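Local coordinates for hypoxic response protein 1 (Mycobacterium tuberculosis, PDB 1Y5H), which is a secreted, homodimeric CBS-domain protein of unknown function that appears not to bind AMP and probably binds zinc, at residues D12-G17 against R115-V120. Residues are numbered along the deposited sequence; the frame is centred on the assembly and turned at random.
Sequences DIMNAG and RLVGIV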
ATOM      1  N   ASP A  12      16.488 -13.922  16.909  1.00 29.62           N
ATOM      2  CA  ASP A  12      16.034 -15.303  16.788  1.00 29.66           C
ATOM      3  C   ASP A  12      14.976 -15.549  15.715  1.00 28.44           C
ATOM      4  O   ASP A  12      14.925 -16.633  15.130  1.00 28.58           O
ATOM      5  CB  ASP A  12      15.478 -15.783  18.132  1.00 31.98           C
ATOM      6  CG  ASP A  12      16.550 -15.949  19.185  1.00 34.85           C
ATOM      7  OD1 ASP A  12      16.198 -15.939  20.383  1.00 36.07           O
ATOM      8  OD2 ASP A  12      17.733 -16.103  18.819  1.00 36.30           O
ATOM      9  N   ILE A  13      14.132 -14.556  15.450  1.00 26.10           N
ATOM     10  CA  ILE A  13      13.065 -14.733  14.469  1.00 25.63           C
ATOM     11  C   ILE A  13      13.146 -13.834  13.235  1.00 24.08           C
ATOM     12  O   ILE A  13      12.325 -13.952  12.328  1.00 25.39           O
ATOM     13  CB  ILE A  13      11.686 -14.512  15.125  1.00 26.98           C
ATOM     14  CG1 ILE A  13      11.555 -13.059  15.594  1.00 27.25           C
ATOM     15  CG2 ILE A  13      11.518 -15.450  16.319  1.00 28.95           C
ATOM     16  CD1 ILE A  13      10.214 -12.741  16.223  1.00 27.76           C
HETATM   17  N   MSE A  14      14.129 -12.949  13.192  1.00 23.24           N
HETATM   18  CA  MSE A  14      14.259 -12.031  12.065  1.00 23.38           C
HETATM   19  C   MSE A  14      14.747 -12.680  10.779  1.00 23.92           C
HETATM   20  O   MSE A  14      15.357 -13.752  10.792  1.00 23.09           O
HETATM   21  CB  MSE A  14      15.225 -10.904  12.416  1.00 21.67           C
HETATM   22  CG  MSE A  14      16.666 -11.362  12.546  1.00 23.29           C
HETATM   23 SE   MSE A  14      17.876  -9.941  12.952  1.00 26.06          SE
HETATM   24  CE  MSE A  14      19.549 -10.869  12.654  1.00 24.16           C
ATOM     25  N   ASN A  15      14.470 -12.003   9.670  1.00 21.56           N
ATOM     26  CA  ASN A  15      14.919 -12.437   8.356  1.00 22.18           C
ATOM     27  C   ASN A  15      16.254 -11.725   8.238  1.00 22.04           C
ATOM     28  O   ASN A  15      16.314 -10.513   8.009  1.00 22.41           O
ATOM     29  CB  ASN A  15      13.960 -11.952   7.273  1.00 20.84           C
ATOM     30  CG  ASN A  15      12.572 -12.548   7.422  1.00 25.42           C
ATOM     31  OD1 ASN A  15      12.378 -13.751   7.243  1.00 24.79           O
ATOM     32  ND2 ASN A  15      11.599 -11.709   7.759  1.00 25.20           N
ATOM     33  N   ALA A  16      17.329 -12.472   8.429  1.00 22.95           N
ATOM     34  CA  ALA A  16      18.662 -11.902   8.387  1.00 23.40           C
ATOM     35  C   ALA A  16      19.239 -11.831   6.980  1.00 23.27           C
ATOM     36  O   ALA A  16      18.839 -12.580   6.092  1.00 22.56           O
ATOM     37  CB  ALA A  16      19.583 -12.710   9.285  1.00 25.44           C
ATOM     38  N   GLY A  17      20.179 -10.914   6.790  1.00 25.23           N
ATOM     39  CA  GLY A  17      20.834 -10.770   5.504  1.00 24.95           C
ATOM     40  C   GLY A  17      20.065 -10.033   4.423  1.00 25.42           C
ATOM     41  O   GLY A  17      20.383 -10.165   3.241  1.00 26.22           O
ATOM     42  N   ARG A 115      23.854  -0.891  12.948  1.00 32.19           N
ATOM     43  CA  ARG A 115      23.711  -1.443  11.607  1.00 30.76           C
ATOM     44  C   ARG A 115      22.506  -2.368  11.462  1.00 28.47           C
ATOM     45  O   ARG A 115      22.162  -3.115  12.380  1.00 27.88           O
ATOM     46  CB  ARG A 115      24.983  -2.187  11.214  1.00 32.23           C
ATOM     47  N   LEU A 116      21.865  -2.306  10.299  1.00 26.99           N
ATOM     48  CA  LEU A 116      20.711  -3.152  10.017  1.00 25.14           C
ATOM     49  C   LEU A 116      21.196  -4.591   9.910  1.00 25.73           C
ATOM     50  O   LEU A 116      22.117  -4.879   9.144  1.00 25.40           O
ATOM     51  CB  LEU A 116      20.062  -2.737   8.692  1.00 25.19           C
ATOM     52  CG  LEU A 116      18.856  -3.569   8.242  1.00 25.46           C
ATOM     53  CD1 LEU A 116      17.651  -3.242   9.115  1.00 21.42           C
ATOM     54  CD2 LEU A 116      18.540  -3.260   6.787  1.00 27.01           C
ATOM     55  N   VAL A 117      20.592  -5.491  10.683  1.00 23.42           N
ATOM     56  CA  VAL A 117      20.975  -6.896  10.642  1.00 23.99           C
ATOM     57  C   VAL A 117      19.835  -7.781  10.158  1.00 22.21           C
ATOM     58  O   VAL A 117      20.033  -8.956   9.853  1.00 22.19           O
ATOM     59  CB  VAL A 117      21.465  -7.395  12.021  1.00 24.93           C
ATOM     60  CG1 VAL A 117      22.741  -6.667  12.397  1.00 25.82           C
ATOM     61  CG2 VAL A 117      20.392  -7.177  13.083  1.00 24.68           C
ATOM     62  N   GLY A 118      18.634  -7.216  10.076  1.00 20.38           N
ATOM     63  CA  GLY A 118      17.511  -7.998   9.604  1.00 19.40           C
ATOM     64  C   GLY A 118      16.198  -7.250   9.704  1.00 18.29           C
ATOM     65  O   GLY A 118      16.167  -6.094  10.122  1.00 19.14           O
ATOM     66  N   ILE A 119      15.125  -7.917   9.298  1.00 18.27           N
ATOM     67  CA  ILE A 119      13.778  -7.354   9.340  1.00 19.38           C
ATOM     68  C   ILE A 119      12.868  -8.393   9.985  1.00 20.92           C
ATOM     69  O   ILE A 119      12.946  -9.578   9.658  1.00 20.32           O
ATOM     70  CB  ILE A 119      13.234  -7.062   7.913  1.00 20.14           C
ATOM     71  CG1 ILE A 119      13.958  -5.861   7.292  1.00 21.73           C
ATOM     72  CG2 ILE A 119      11.723  -6.831   7.968  1.00 22.27           C
ATOM     73  CD1 ILE A 119      13.600  -4.509   7.904  1.00 25.40           C
ATOM     74  N   VAL A 120      12.008  -7.960  10.900  1.00 19.34           N
ATOM     75  CA  VAL A 120      11.083  -8.885  11.536  1.00 21.10           C
ATOM     76  C   VAL A 120       9.660  -8.486  11.167  1.00 21.49           C
ATOM     77  O   VAL A 120       9.311  -7.311  11.233  1.00 21.09           O
ATOM     78  CB  VAL A 120      11.222  -8.868  13.071  1.00 22.78           C
ATOM     79  CG1 VAL A 120      10.191  -9.798  13.688  1.00 27.15           C
ATOM     80  CG2 VAL A 120      12.613  -9.305  13.476  1.00 27.06           C
TER
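In this CBS-domain pair the N-terminal strand 15-16 adds an antiparallel edge to the sheet of the second CBS repeat. N15 and I119 form its hydrogen-bonded pair. N15 N donates almost straight (173°) to I119 O at 2.9 Å, and I119 N returns a bond to N15 O at 3.1 Å. The N15 side chain reaches across to the same acceptor: with CG beside the backbone N (chi1 -63°), ND2 gives I119 O a second, weak bond. That carbonyl oxygen thus takes one strong and one weak bond from the same residue. A16 faces G118 as the non-hydrogen-bonded pair, CA atoms 4.2 Å apart. G118 has no side chain, and the selenomethionine M14 runs over the place, SE lying 3.9 Å from G118 CA. Beyond CG the M14 chain is extended, which carries SE to V117 CG2 and places CE 3.4 Å from V117 O. At its other end M14 CB presses tightly on V120 CG2 (3.2 Å). V110 of strand 107-112 touches both M14 and V120, and M96 of helix 93-103 meets V120 and I13. I13 also lies beside H128, a probable zinc ligand. I13 crosses V120 at about a right angle, with CD1 3.9 Å from V120 CG1.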